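Local coordinates for protein alkaline serine protease (Thermobifida fusca, PDB 2PFE) that probably hydrolyses internal peptide bonds as a serine endopeptidase of the S1 family, the chain being its C-terminal protease domain, at residues 5-10 with 74-79; 18-23 with 151-156; 95-100 with 144-149; 102-107 with 137-142; 131-136 with 165-170. One frame throughout, in Å; residues are numbered along the deposited sequence. Where two conformers were deposited one is given.

Contact 1. Residues 5-10 with 74-79; sequences GGNPYY and LVNRYN
G5 and V75 form one parallel beta bridge, joining the N-terminal strand to strand 74-76 in the stretch of chain between the two barrels of this chymotrypsin-like fold. G5 N donates to L74 O at 2.9 Å, and N76 N returns a bond to G5 O at 2.8 Å, almost perfectly straight (178°). Two side-chain bonds extend the pairing past the bridge. The first joins two amides: N76 ND2 gives a hydrogen to N7 OD1 over 2.9 Å, the bond lying close to the plane of each amide although the planes stand 85° apart. In the second, Y78 OH donates to G6 O at 2.7 Å; this oxygen lies at the edge of the ring, while the hydroxyl comes to it from above the carbonyl plane. With CG anti to the backbone N (chi1 -166°), the N76 amide reaches both ways. OD1 accepts from Y78 N at 2.8 Å to close an Asx turn, and ND2 lies over the rim of one face of the Y78 ring. Shortening N76 to an alanine is likely to leave N7 OD1 and Y78 N without their mates and the Y78 ring less firmly steered toward G6. At G6 the backbone angles would jam any CB against the carbonyl of G5. Further out, N76 O is bonded to S100 OG, and R77 makes a cation-pi contact with W106, both on the second barrel. V75 packs on V85 and S100, its CG1 3.7 Å from G5 O.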
# COMPACT_ATOMS: atom_id res chain seq x y z
N GLY A 5 -0.85 -8.76 -1.73
CA GLY A 5 -0.45 -7.55 -1.02
C GLY A 5 0.71 -7.84 -0.08
O GLY A 5 0.72 -8.86 0.61
N GLY A 6 1.69 -6.92 -0.04
CA GLY A 6 2.86 -7.09 0.82
C GLY A 6 4.06 -7.70 0.13
O GLY A 6 5.17 -7.66 0.66
N ASN A 7 3.85 -8.27 -1.05
CA ASN A 7 4.94 -8.81 -1.82
C ASN A 7 5.65 -7.72 -2.62
O ASN A 7 5.05 -6.70 -2.98
CB ASN A 7 4.42 -9.90 -2.77
CG ASN A 7 4.17 -11.23 -2.07
OD1 ASN A 7 4.53 -11.42 -0.90
ND2 ASN A 7 3.56 -12.16 -2.81
N PRO A 8 6.94 -7.93 -2.92
CA PRO A 8 7.71 -6.92 -3.63
C PRO A 8 7.37 -6.76 -5.11
O PRO A 8 6.90 -7.72 -5.77
CB PRO A 8 9.16 -7.41 -3.51
CG PRO A 8 9.04 -8.88 -3.35
CD PRO A 8 7.76 -9.11 -2.58
N TYR A 9 7.63 -5.56 -5.61
CA TYR A 9 7.73 -5.30 -7.05
C TYR A 9 8.89 -4.33 -7.33
O TYR A 9 9.32 -3.59 -6.44
CB TYR A 9 6.39 -4.83 -7.64
CG TYR A 9 5.96 -3.42 -7.26
CD1 TYR A 9 6.14 -2.35 -8.14
CD2 TYR A 9 5.32 -3.16 -6.05
CE1 TYR A 9 5.72 -1.05 -7.82
CE2 TYR A 9 4.89 -1.88 -5.71
CZ TYR A 9 5.10 -0.82 -6.59
OH TYR A 9 4.70 0.46 -6.28
N TYR A 10 9.41 -4.36 -8.56
CA TYR A 10 10.67 -3.68 -8.86
C TYR A 10 10.61 -2.70 -10.02
O TYR A 10 9.81 -2.85 -10.95
CB TYR A 10 11.78 -4.70 -9.13
CG TYR A 10 11.78 -5.82 -8.12
CD1 TYR A 10 11.21 -7.04 -8.43
CD2 TYR A 10 12.30 -5.64 -6.85
CE1 TYR A 10 11.18 -8.08 -7.51
CE2 TYR A 10 12.27 -6.68 -5.90
CZ TYR A 10 11.71 -7.89 -6.25
OH TYR A 10 11.68 -8.92 -5.35
N LEU A 74 -5.77 -11.25 -1.63
CA LEU A 74 -4.91 -11.76 -0.57
C LEU A 74 -3.85 -10.76 -0.15
O LEU A 74 -3.38 -9.95 -0.96
CB LEU A 74 -4.21 -13.02 -1.03
CG LEU A 74 -5.16 -14.20 -1.30
CD1 LEU A 74 -4.38 -15.38 -1.84
CD2 LEU A 74 -5.95 -14.56 -0.03
N VAL A 75 -3.49 -10.84 1.13
CA VAL A 75 -2.33 -10.12 1.68
C VAL A 75 -1.42 -11.14 2.37
O VAL A 75 -1.89 -12.07 3.02
CB VAL A 75 -2.77 -9.02 2.68
CG1 VAL A 75 -1.58 -8.50 3.49
CG2 VAL A 75 -3.47 -7.86 1.93
N ASN A 76 -0.11 -10.97 2.19
CA ASN A 76 0.88 -11.87 2.80
C ASN A 76 0.98 -11.59 4.30
O ASN A 76 1.21 -10.44 4.73
CB ASN A 76 2.22 -11.69 2.10
CG ASN A 76 3.20 -12.80 2.41
OD1 ASN A 76 3.08 -13.51 3.41
ND2 ASN A 76 4.22 -12.93 1.57
N ARG A 77 0.79 -12.65 5.09
CA ARG A 77 0.81 -12.56 6.54
C ARG A 77 2.22 -12.76 7.08
O ARG A 77 2.50 -12.48 8.25
CB ARG A 77 -0.20 -13.58 7.10
CG ARG A 77 -0.25 -13.75 8.61
CD ARG A 77 -0.58 -12.43 9.31
NE ARG A 77 -0.75 -12.61 10.75
CZ ARG A 77 0.25 -12.69 11.64
NH1 ARG A 77 1.51 -12.64 11.25
NH2 ARG A 77 -0.03 -12.85 12.92
N TYR A 78 3.12 -13.23 6.22
CA TYR A 78 4.54 -13.41 6.52
C TYR A 78 4.85 -14.44 7.59
O TYR A 78 5.90 -14.41 8.22
CB TYR A 78 5.25 -12.07 6.75
CG TYR A 78 5.58 -11.44 5.43
CD1 TYR A 78 4.78 -10.42 4.90
CD2 TYR A 78 6.66 -11.89 4.67
CE1 TYR A 78 5.08 -9.85 3.66
CE2 TYR A 78 6.96 -11.35 3.44
CZ TYR A 78 6.18 -10.31 2.94
OH TYR A 78 6.51 -9.80 1.70
N ASN A 79 3.93 -15.39 7.75
CA ASN A 79 4.17 -16.58 8.57
C ASN A 79 3.94 -17.88 7.79
O ASN A 79 3.71 -18.93 8.39
CB ASN A 79 3.30 -16.55 9.82
CG ASN A 79 1.83 -16.51 9.50
OD1 ASN A 79 1.41 -16.54 8.33
ND2 ASN A 79 1.02 -16.42 10.54

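Contact 2. Residues 18-23 with 151-156; sequences IGFSVR and QGVTSG. With AES (4-(2-aminoethyl)benzenesulfonyl fluoride), chain D.
The F20 ring meets strand 151-156 with its edge: CE1 is 3.3 Å from G152 O, which lies near the ring plane. V153 CG1 stands obliquely to the same ring, 4.3 Å from CD1, and Q151 N is also oblique, 4.2 Å from CZ. CG is anti to the carbonyl carbon of F20 (chi1 -65°), and from there the ring extends to the backbone of G152. G19, without a side chain, lets V153 CG1 come to 4.1 Å from its CA. Carbon packing and the edge of one ring against one carbonyl thus make up this buried contact. The two strands differ in direction by 116°, their axes 10.2 Å apart, and they belong to separate sheets, strand 20-24 to the first barrel and strand 149-157 to the second. The contact lies at the junction of the two barrels, near the middle of the domain. Each strand carries a classic beta bulge: G19 and F20 face A31, S155 and G156 face F168. Beyond V153 the second strand runs on into the inhibitor site, where T154 CG2 lies 3.0 Å from AES O2S. F20 is covered by P143 and L145 of strand 143-146 and by I172 of helix 172-179, and V153 leans on L175 of that helix.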
# COMPACT_ATOMS: atom_id res chain seq x y z
N ILE A 18 3.58 -4.36 -3.12
CA ILE A 18 2.22 -4.36 -3.63
C ILE A 18 1.26 -4.01 -2.49
O ILE A 18 1.34 -4.58 -1.40
CB ILE A 18 1.88 -5.76 -4.20
CG1 ILE A 18 2.74 -6.06 -5.43
CG2 ILE A 18 0.36 -5.91 -4.45
CD1 ILE A 18 2.74 -7.56 -5.85
N GLY A 19 0.35 -3.09 -2.75
CA GLY A 19 -0.71 -2.77 -1.81
C GLY A 19 -1.85 -3.76 -1.84
O GLY A 19 -1.86 -4.71 -1.07
N PHE A 20 -2.83 -3.53 -2.72
CA PHE A 20 -4.02 -4.37 -2.85
C PHE A 20 -4.32 -4.59 -4.34
O PHE A 20 -4.28 -3.63 -5.11
CB PHE A 20 -5.27 -3.70 -2.26
CG PHE A 20 -5.22 -3.47 -0.76
CD1 PHE A 20 -4.86 -2.23 -0.24
CD2 PHE A 20 -5.55 -4.48 0.12
CE1 PHE A 20 -4.84 -2.02 1.16
CE2 PHE A 20 -5.52 -4.28 1.50
CZ PHE A 20 -5.18 -3.05 2.02
N SER A 21 -4.65 -5.81 -4.72
CA SER A 21 -5.20 -6.03 -6.07
C SER A 21 -6.42 -5.15 -6.30
O SER A 21 -7.28 -4.99 -5.41
CB SER A 21 -5.61 -7.49 -6.28
OG SER A 21 -4.48 -8.35 -6.31
N VAL A 22 -6.51 -4.59 -7.51
CA VAL A 22 -7.66 -3.77 -7.93
C VAL A 22 -8.08 -4.12 -9.36
O VAL A 22 -7.33 -4.75 -10.10
CB VAL A 22 -7.37 -2.24 -7.85
CG1 VAL A 22 -7.14 -1.77 -6.41
CG2 VAL A 22 -6.21 -1.82 -8.76
N ARG A 23 -9.29 -3.70 -9.72
CA ARG A 23 -9.77 -3.73 -11.10
C ARG A 23 -10.18 -2.32 -11.53
O ARG A 23 -10.59 -1.52 -10.70
CB ARG A 23 -10.99 -4.65 -11.25
CG ARG A 23 -10.75 -6.08 -10.87
CD ARG A 23 -12.06 -6.86 -10.95
NE ARG A 23 -11.88 -8.24 -10.47
CZ ARG A 23 -11.29 -9.21 -11.15
NH1 ARG A 23 -10.81 -8.99 -12.38
NH2 ARG A 23 -11.17 -10.42 -10.61
N GLN A 151 -7.28 -0.71 4.87
CA GLN A 151 -7.16 0.64 5.46
C GLN A 151 -6.37 1.63 4.63
O GLN A 151 -6.73 2.81 4.62
CB GLN A 151 -6.53 0.58 6.87
CG GLN A 151 -7.34 -0.25 7.87
CD GLN A 151 -8.77 0.21 7.99
OE1 GLN A 151 -9.02 1.40 8.20
NE2 GLN A 151 -9.73 -0.72 7.86
N GLY A 152 -5.29 1.17 3.97
CA GLY A 152 -4.39 2.11 3.33
C GLY A 152 -3.17 1.42 2.77
O GLY A 152 -3.07 0.19 2.84
N VAL A 153 -2.28 2.24 2.22
CA VAL A 153 -1.01 1.78 1.71
C VAL A 153 0.11 2.59 2.37
O VAL A 153 -0.04 3.78 2.65
CB VAL A 153 -0.94 1.88 0.16
CG1 VAL A 153 -1.95 0.93 -0.48
CG2 VAL A 153 -1.19 3.28 -0.31
N THR A 154 1.26 1.94 2.59
CA THR A 154 2.34 2.58 3.33
C THR A 154 2.93 3.76 2.55
O THR A 154 3.39 3.62 1.40
CB THR A 154 3.45 1.59 3.65
OG1 THR A 154 2.87 0.48 4.37
CG2 THR A 154 4.53 2.25 4.53
N SER A 155 2.96 4.92 3.21
CA SER A 155 3.49 6.15 2.60
C SER A 155 4.88 6.53 3.09
O SER A 155 5.70 7.00 2.30
CB SER A 155 2.52 7.32 2.84
OG SER A 155 3.03 8.58 2.38
N GLY A 156 5.15 6.37 4.39
CA GLY A 156 6.37 6.95 4.93
C GLY A 156 6.47 6.76 6.42
O GLY A 156 5.63 6.11 7.02
C3 AES D . 11.29 4.30 4.89
C2 AES D . 10.40 4.06 3.83
C1 AES D . 9.09 3.68 4.12
S AES D . 7.89 3.32 2.87
O1S AES D . 6.74 4.28 2.85
O2S AES D . 7.31 1.79 3.59
C6 AES D . 8.68 3.53 5.44
C5 AES D . 9.56 3.77 6.49
C4 AES D . 10.87 4.15 6.22
C7 AES D . 11.78 4.40 7.42
C8 AES D . 12.96 5.30 7.09
N8 AES D . 13.38 6.05 8.26

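Contact 3. Residues 95-100 with 144-149; sequences SSVCRS and WLTGSQ
S96 O is gripped by two hydroxyls, one from each segment: T146 OG1 donates across the contact at 3.0 Å, in the carbonyl plane, and S95 OG donates at 2.9 Å from its own strand. T146 OG1, anti to the carbonyl carbon of its residue (chi1 -61°), faces strand 96-101, and T146 CG2 is left to touch S95 OG. Strands 96-101 and 143-146 run antiparallel here. C98 and L145 are the hydrogen-bonded pair, with C98 N to L145 O at 2.9 Å and L145 N to C98 O at 2.8 Å. R99 and W144, the next pair, are non-hydrogen-bonded, and their side chains leave on the same face of the sheet. R99 CB stands over the six-membered ring of the indole, 3.6 Å from its centroid and 14° off the normal, a CH-pi contact; CG and CD continue across the same ring, so the aliphatic part of the arginine lies along the tryptophan. V97 comes instead to the edge, CG2 3.7 Å from W144 CE3. Past T146 the chain reverses in a type II' turn through G147, whose positive phi suits that residue. C98 is in a disulfide with C108. The polar ends find partners outside: W144 NE1 bonds to T154 OG1, while the R99 guanidinium makes a salt bridge with D139 and bonds to C134 O and T104 OG1. The indole face thus carries the arginine's methylenes toward the active-site loop, where its buried charge is probably balanced by the aspartate.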
# COMPACT_ATOMS: atom_id res chain seq x y z
N SER A 95 -7.91 2.30 16.75
CA SER A 95 -8.01 0.89 16.38
C SER A 95 -6.63 0.25 16.19
O SER A 95 -5.68 0.93 15.78
CB SER A 95 -8.77 0.75 15.07
OG SER A 95 -8.93 -0.63 14.73
N SER A 96 -6.52 -1.04 16.44
CA SER A 96 -5.35 -1.78 16.00
C SER A 96 -5.32 -1.82 14.48
O SER A 96 -6.37 -1.73 13.81
CB SER A 96 -5.41 -3.21 16.55
OG SER A 96 -6.58 -3.85 16.10
N VAL A 97 -4.12 -1.99 13.93
CA VAL A 97 -3.96 -2.10 12.50
C VAL A 97 -2.64 -2.82 12.26
O VAL A 97 -1.72 -2.75 13.09
CB VAL A 97 -4.01 -0.70 11.84
CG1 VAL A 97 -2.79 0.15 12.25
CG2 VAL A 97 -4.15 -0.78 10.32
N CYS A 98 -2.55 -3.55 11.15
CA CYS A 98 -1.29 -4.19 10.77
C CYS A 98 -0.98 -3.87 9.33
O CYS A 98 -1.89 -3.64 8.53
CB CYS A 98 -1.38 -5.70 10.92
SG CYS A 98 -1.74 -6.31 12.60
N ARG A 99 0.32 -3.85 9.02
CA ARG A 99 0.81 -3.67 7.66
C ARG A 99 1.68 -4.83 7.22
O ARG A 99 2.29 -5.53 8.05
CB ARG A 99 1.59 -2.35 7.51
CG ARG A 99 2.69 -2.09 8.55
CD ARG A 99 3.86 -1.29 7.95
NE ARG A 99 4.53 -2.08 6.93
CZ ARG A 99 5.53 -2.92 7.20
NH1 ARG A 99 6.06 -2.99 8.41
NH2 ARG A 99 6.03 -3.68 6.23
N SER A 100 1.71 -5.04 5.91
CA SER A 100 2.54 -6.06 5.28
C SER A 100 3.48 -5.42 4.27
O SER A 100 3.06 -4.59 3.49
CB SER A 100 1.66 -7.10 4.60
OG SER A 100 2.43 -8.14 4.00
N TRP A 144 -2.44 -2.10 4.56
CA TRP A 144 -2.80 -2.00 5.98
C TRP A 144 -4.17 -2.62 6.14
O TRP A 144 -5.07 -2.33 5.34
CB TRP A 144 -2.85 -0.53 6.41
CG TRP A 144 -1.50 0.10 6.40
CD1 TRP A 144 -0.77 0.42 5.30
CD2 TRP A 144 -0.68 0.45 7.55
NE1 TRP A 144 0.46 0.94 5.68
CE2 TRP A 144 0.53 0.97 7.05
CE3 TRP A 144 -0.86 0.36 8.94
CZ2 TRP A 144 1.56 1.44 7.87
CZ3 TRP A 144 0.19 0.79 9.78
CH2 TRP A 144 1.38 1.33 9.23
N LEU A 145 -4.30 -3.46 7.15
CA LEU A 145 -5.55 -4.16 7.46
C LEU A 145 -5.92 -4.00 8.92
O LEU A 145 -5.06 -4.05 9.83
CB LEU A 145 -5.43 -5.67 7.17
CG LEU A 145 -5.35 -6.12 5.71
CD1 LEU A 145 -4.86 -7.57 5.67
CD2 LEU A 145 -6.68 -5.95 5.03
N THR A 146 -7.21 -3.77 9.15
CA THR A 146 -7.78 -3.98 10.46
C THR A 146 -8.72 -5.15 10.28
O THR A 146 -9.77 -5.02 9.63
CB THR A 146 -8.50 -2.73 10.99
OG1 THR A 146 -7.55 -1.66 11.10
CG2 THR A 146 -9.11 -3.02 12.37
N GLY A 147 -8.34 -6.30 10.82
CA GLY A 147 -9.04 -7.56 10.51
C GLY A 147 -8.98 -7.83 9.02
O GLY A 147 -7.90 -7.84 8.43
N SER A 148 -10.14 -8.03 8.40
CA SER A 148 -10.21 -8.25 6.94
C SER A 148 -10.51 -6.97 6.13
O SER A 148 -10.76 -7.02 4.91
CB SER A 148 -11.25 -9.31 6.64
OG SER A 148 -12.51 -8.84 7.05
N GLN A 149 -10.44 -5.81 6.79
CA GLN A 149 -10.80 -4.54 6.15
C GLN A 149 -9.57 -3.72 5.76
O GLN A 149 -8.76 -3.32 6.62
CB GLN A 149 -11.73 -3.72 7.05
CG GLN A 149 -13.04 -4.46 7.42
CD GLN A 149 -13.96 -4.73 6.23
OE1 GLN A 149 -14.00 -3.98 5.26
NE2 GLN A 149 -14.73 -5.82 6.31

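Contact 4. Residues 102-107 with 137-142; sequences ATTGWR and GGDSGG. With AES (4-(2-aminoethyl)benzenesulfonyl fluoride), chain D.
The Gly-Asp-Ser-Gly-Gly signature of S1 proteases runs from G138 to G142, and D139 anchors it to the hairpin bend at T103 and T104. D139 OD1 takes two backbone hydrogens: T103 N at 2.9 Å, nearly along the C-O bond direction, and T104 N at 3.0 Å on the syn lone pair. OD2 receives T104 OG1 at 2.6 Å, on the syn side but 34° out of the carboxylate plane. That hydroxyl sits between the backbone N and the carbonyl carbon of T104 (chi1 62°), turned to the carboxylate. Beside it, T103 OG1 donates to G137 O at 2.7 Å, in the carbonyl plane and on a lone pair. Next to it, G138 has backbone angles at which a CB would collide with the preceding carbonyl. R107 grips T104 O side-on with NE and NH2, at 2.9 and 3.2 Å, the two nitrogens reaching it from opposite faces of its carbonyl plane. With R99 and E136 N as further partners of OD2, the carboxylate is held on several sides. The residue after it, S140, predicted to belong to the charge relay, is covalently bonded through OG to AES S at 1.6 Å. In pancreatic chymotrypsins the aspartate before the serine pairs with the newly cut N-terminus; here R99 probably supplies the positive charge, as in alpha-lytic protease and its bacterial relatives.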
# COMPACT_ATOMS: atom_id res chain seq x y z
N ALA A 102 7.57 -6.02 1.97
CA ALA A 102 8.61 -6.96 1.52
C ALA A 102 9.85 -6.98 2.39
O ALA A 102 10.58 -7.98 2.41
CB ALA A 102 9.01 -6.65 0.09
N THR A 103 10.10 -5.89 3.10
CA THR A 103 11.32 -5.79 3.89
C THR A 103 11.15 -6.29 5.32
O THR A 103 12.00 -7.04 5.83
CB THR A 103 11.89 -4.37 3.87
OG1 THR A 103 12.18 -4.02 2.52
CG2 THR A 103 13.18 -4.27 4.65
N THR A 104 10.06 -5.88 5.97
CA THR A 104 9.88 -6.23 7.38
C THR A 104 8.75 -7.21 7.68
O THR A 104 8.49 -7.51 8.85
CB THR A 104 9.68 -4.98 8.23
OG1 THR A 104 8.50 -4.29 7.81
CG2 THR A 104 10.91 -4.07 8.14
N GLY A 105 8.07 -7.70 6.64
CA GLY A 105 6.97 -8.63 6.82
C GLY A 105 5.72 -7.98 7.40
O GLY A 105 5.30 -6.92 6.95
N TRP A 106 5.17 -8.64 8.42
CA TRP A 106 3.93 -8.22 9.09
C TRP A 106 4.23 -7.54 10.40
O TRP A 106 4.94 -8.09 11.27
CB TRP A 106 3.09 -9.48 9.34
CG TRP A 106 1.71 -9.30 9.92
CD1 TRP A 106 1.36 -9.40 11.22
CD2 TRP A 106 0.50 -9.09 9.18
NE1 TRP A 106 -0.01 -9.24 11.36
CE2 TRP A 106 -0.56 -9.06 10.11
CE3 TRP A 106 0.21 -8.93 7.82
CZ2 TRP A 106 -1.89 -8.86 9.73
CZ3 TRP A 106 -1.11 -8.74 7.44
CH2 TRP A 106 -2.14 -8.70 8.39
N ARG A 107 3.76 -6.30 10.51
CA ARG A 107 3.99 -5.48 11.70
C ARG A 107 2.72 -4.76 12.09
O ARG A 107 1.98 -4.29 11.23
CB ARG A 107 5.10 -4.43 11.47
CG ARG A 107 6.44 -5.01 11.01
CD ARG A 107 7.16 -5.79 12.10
NE ARG A 107 8.30 -6.45 11.50
CZ ARG A 107 9.42 -6.78 12.14
NH1 ARG A 107 9.55 -6.50 13.44
NH2 ARG A 107 10.38 -7.40 11.46
N GLY A 137 12.55 0.79 4.37
CA GLY A 137 12.56 0.97 2.94
C GLY A 137 12.26 -0.37 2.28
O GLY A 137 12.75 -1.42 2.72
N GLY A 138 11.45 -0.35 1.22
CA GLY A 138 10.99 -1.55 0.52
C GLY A 138 9.57 -1.89 0.92
O GLY A 138 8.87 -2.58 0.15
N ASP A 139 9.14 -1.43 2.11
CA ASP A 139 7.79 -1.72 2.60
C ASP A 139 6.75 -0.77 1.98
O ASP A 139 5.56 -0.97 2.16
CB ASP A 139 7.69 -1.58 4.12
CG ASP A 139 8.41 -2.69 4.88
OD1 ASP A 139 8.54 -3.83 4.37
OD2 ASP A 139 8.82 -2.42 6.05
N SER A 140 7.21 0.30 1.33
CA SER A 140 6.30 1.35 0.87
C SER A 140 5.33 0.81 -0.17
O SER A 140 5.71 0.01 -1.00
CB SER A 140 7.09 2.54 0.35
OG SER A 140 8.04 2.95 1.33
N GLY A 141 4.08 1.26 -0.09
CA GLY A 141 3.04 0.80 -0.96
C GLY A 141 2.22 -0.34 -0.39
O GLY A 141 1.11 -0.59 -0.87
N GLY A 142 2.76 -1.01 0.63
CA GLY A 142 2.15 -2.22 1.16
C GLY A 142 0.86 -1.96 1.89
O GLY A 142 0.60 -0.85 2.35
C3 AES D . 11.29 4.30 4.89
C2 AES D . 10.40 4.06 3.83
C1 AES D . 9.09 3.68 4.12
S AES D . 7.89 3.32 2.87
O1S AES D . 6.74 4.28 2.85
O2S AES D . 7.31 1.79 3.59
C6 AES D . 8.68 3.53 5.44
C5 AES D . 9.56 3.77 6.49
C4 AES D . 10.87 4.15 6.22
C7 AES D . 11.78 4.40 7.42
C8 AES D . 12.96 5.30 7.09
N8 AES D . 13.38 6.05 8.26

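Contact 5. Residues 131-136 with 165-170; sequences TTACAE and GITFFQ. With AES (4-(2-aminoethyl)benzenesulfonyl fluoride), chain D.
A135 and E136 belong to the inhibitor pocket, and the chain leading to them is joined to T167 at T131 and A133. T131 and T167 are an antiparallel hydrogen-bonded pair, T131 N to T167 O at 2.8 Å and T167 N to T131 O at 3.2 Å. T167 has two conformers, and in one of them OG1 lies 2.6 Å from A133 O, above the carbonyl plane, so that bond is less certain. T131 OG1 accepts from A133 N at 3.1 Å, an ST turn that bends the chain just as it leaves the strand; at chi1 85° the hydroxyl lies between the backbone N and carbonyl carbon, while CG2 is sent to the F169 ring, 3.7 Å from CD2. A valine in its place would probably leave A133 N without its acceptor and free the turn to open. One water bridges the segments, donating to T132 O at 2.9 Å and accepting from G165 N. Further along, A135 CB lies 3.7 Å from AES C6, beside the inhibitor ring. C134 is tied by a disulfide to C161. Within the second barrel, strand 164-171 lies between strands 128-131 and 149-157: F169 pairs with T129 on one flank and F168 with S155 and G156 on the other, while W144 of strand 143-146 packs against T131, A133 and T167.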
# COMPACT_ATOMS: atom_id res chain seq x y z
N THR A 131 0.41 5.98 12.52
CA THR A 131 0.29 4.80 13.38
C THR A 131 1.58 4.55 14.15
O THR A 131 2.64 5.07 13.80
CB THR A 131 -0.02 3.50 12.59
OG1 THR A 131 1.19 2.91 12.09
CG2 THR A 131 -0.99 3.76 11.41
N THR A 132 1.49 3.69 15.16
CA THR A 132 2.65 3.28 15.91
C THR A 132 3.38 2.06 15.33
O THR A 132 4.34 1.61 15.95
CB THR A 132 2.27 2.91 17.33
OG1 THR A 132 1.34 1.80 17.30
CG2 THR A 132 1.68 4.12 18.10
N ALA A 133 2.93 1.51 14.19
CA ALA A 133 3.66 0.42 13.55
C ALA A 133 4.96 0.89 12.93
O ALA A 133 5.06 2.06 12.55
CB ALA A 133 2.78 -0.24 12.49
N CYS A 134 5.95 -0.00 12.82
CA CYS A 134 7.23 0.34 12.19
C CYS A 134 7.24 -0.08 10.72
O CYS A 134 6.44 -0.92 10.31
CB CYS A 134 8.38 -0.34 12.93
SG CYS A 134 8.28 -2.18 12.86
N ALA A 135 8.17 0.48 9.96
CA ALA A 135 8.37 0.09 8.56
C ALA A 135 9.79 0.44 8.18
O ALA A 135 10.45 1.25 8.85
CB ALA A 135 7.39 0.82 7.63
N GLU A 136 10.24 -0.14 7.06
CA GLU A 136 11.56 0.16 6.50
C GLU A 136 11.48 0.28 4.98
O GLU A 136 10.49 -0.14 4.36
CB GLU A 136 12.57 -0.92 6.91
CG GLU A 136 12.80 -0.99 8.41
CD GLU A 136 13.67 -2.14 8.80
OE1 GLU A 136 14.32 -2.72 7.89
OE2 GLU A 136 13.71 -2.46 10.02
N GLY A 165 9.57 2.83 15.47
CA GLY A 165 9.33 4.09 14.78
C GLY A 165 7.86 4.40 14.70
O GLY A 165 7.04 3.88 15.49
N ILE A 166 7.52 5.29 13.77
CA ILE A 166 6.14 5.57 13.45
C ILE A 166 6.00 5.47 11.95
O ILE A 166 6.99 5.59 11.20
CB ILE A 166 5.65 6.96 13.96
CG1 ILE A 166 6.32 8.09 13.19
CG2 ILE A 166 5.82 7.11 15.49
CD1 ILE A 166 5.66 9.47 13.37
N THR A 167 4.78 5.25 11.49
CA THR A 167 4.55 5.06 10.06
C THR A 167 3.25 5.68 9.69
O THR A 167 2.27 5.55 10.42
CB THR A 167 4.39 3.59 9.78
OG1 THR A 167 3.48 3.11 10.79
CG2 THR A 167 5.73 2.90 9.83
N PHE A 168 3.24 6.27 8.51
CA PHE A 168 2.08 6.92 7.93
C PHE A 168 1.54 6.08 6.77
O PHE A 168 2.31 5.60 5.94
CB PHE A 168 2.47 8.32 7.41
CG PHE A 168 2.89 9.24 8.49
CD1 PHE A 168 4.22 9.34 8.89
CD2 PHE A 168 1.94 10.00 9.14
CE1 PHE A 168 4.59 10.23 9.92
CE2 PHE A 168 2.29 10.89 10.15
CZ PHE A 168 3.60 11.00 10.55
N PHE A 169 0.22 5.99 6.68
CA PHE A 169 -0.43 5.41 5.51
C PHE A 169 -1.35 6.37 4.77
O PHE A 169 -1.97 7.24 5.37
CB PHE A 169 -1.07 4.03 5.82
CG PHE A 169 -2.34 4.05 6.65
CD1 PHE A 169 -3.56 4.42 6.08
CD2 PHE A 169 -2.34 3.53 7.96
CE1 PHE A 169 -4.74 4.32 6.81
CE2 PHE A 169 -3.51 3.43 8.69
CZ PHE A 169 -4.73 3.82 8.12
N GLN A 170 -1.41 6.17 3.45
CA GLN A 170 -2.38 6.82 2.58
C GLN A 170 -3.64 5.98 2.66
O GLN A 170 -3.62 4.82 2.28
CB GLN A 170 -1.80 6.83 1.15
CG GLN A 170 -2.80 6.97 0.03
CD GLN A 170 -3.51 8.31 0.05
OE1 GLN A 170 -4.73 8.39 0.24
NE2 GLN A 170 -2.74 9.39 -0.12
C3 AES D . 11.29 4.30 4.89
C2 AES D . 10.40 4.06 3.83
C1 AES D . 9.09 3.68 4.12
S AES D . 7.89 3.32 2.87
O1S AES D . 6.74 4.28 2.85
O2S AES D . 7.31 1.79 3.59
C6 AES D . 8.68 3.53 5.44
C5 AES D . 9.56 3.77 6.49
C4 AES D . 10.87 4.15 6.22
C7 AES D . 11.78 4.40 7.42
C8 AES D . 12.96 5.30 7.09
N8 AES D . 13.38 6.05 8.26
O HOH W 1 7.16 0.98 16.18
O HOH W 2 8.85 3.10 11.12

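Overall arrangement
Contact 2 is the core of the set, its centre about 2 Å from the centre of the chain, almost wholly apolar and at the junction of the two barrels; the others are partly buried and richer in polar bonds. Contacts 3 and 5 pair segments within the second barrel and are joined through W144 and R99. R99 also reaches contact 4, whose loop carries the inhibitor-bound serine, and contacts 2, 4 and 5 all touch AES. Contact 1 lies furthest from contact 5 (centres about 17 Å apart) and adds amide and phenol bonds; it joins contact 2 through I18 and contact 3 through S100.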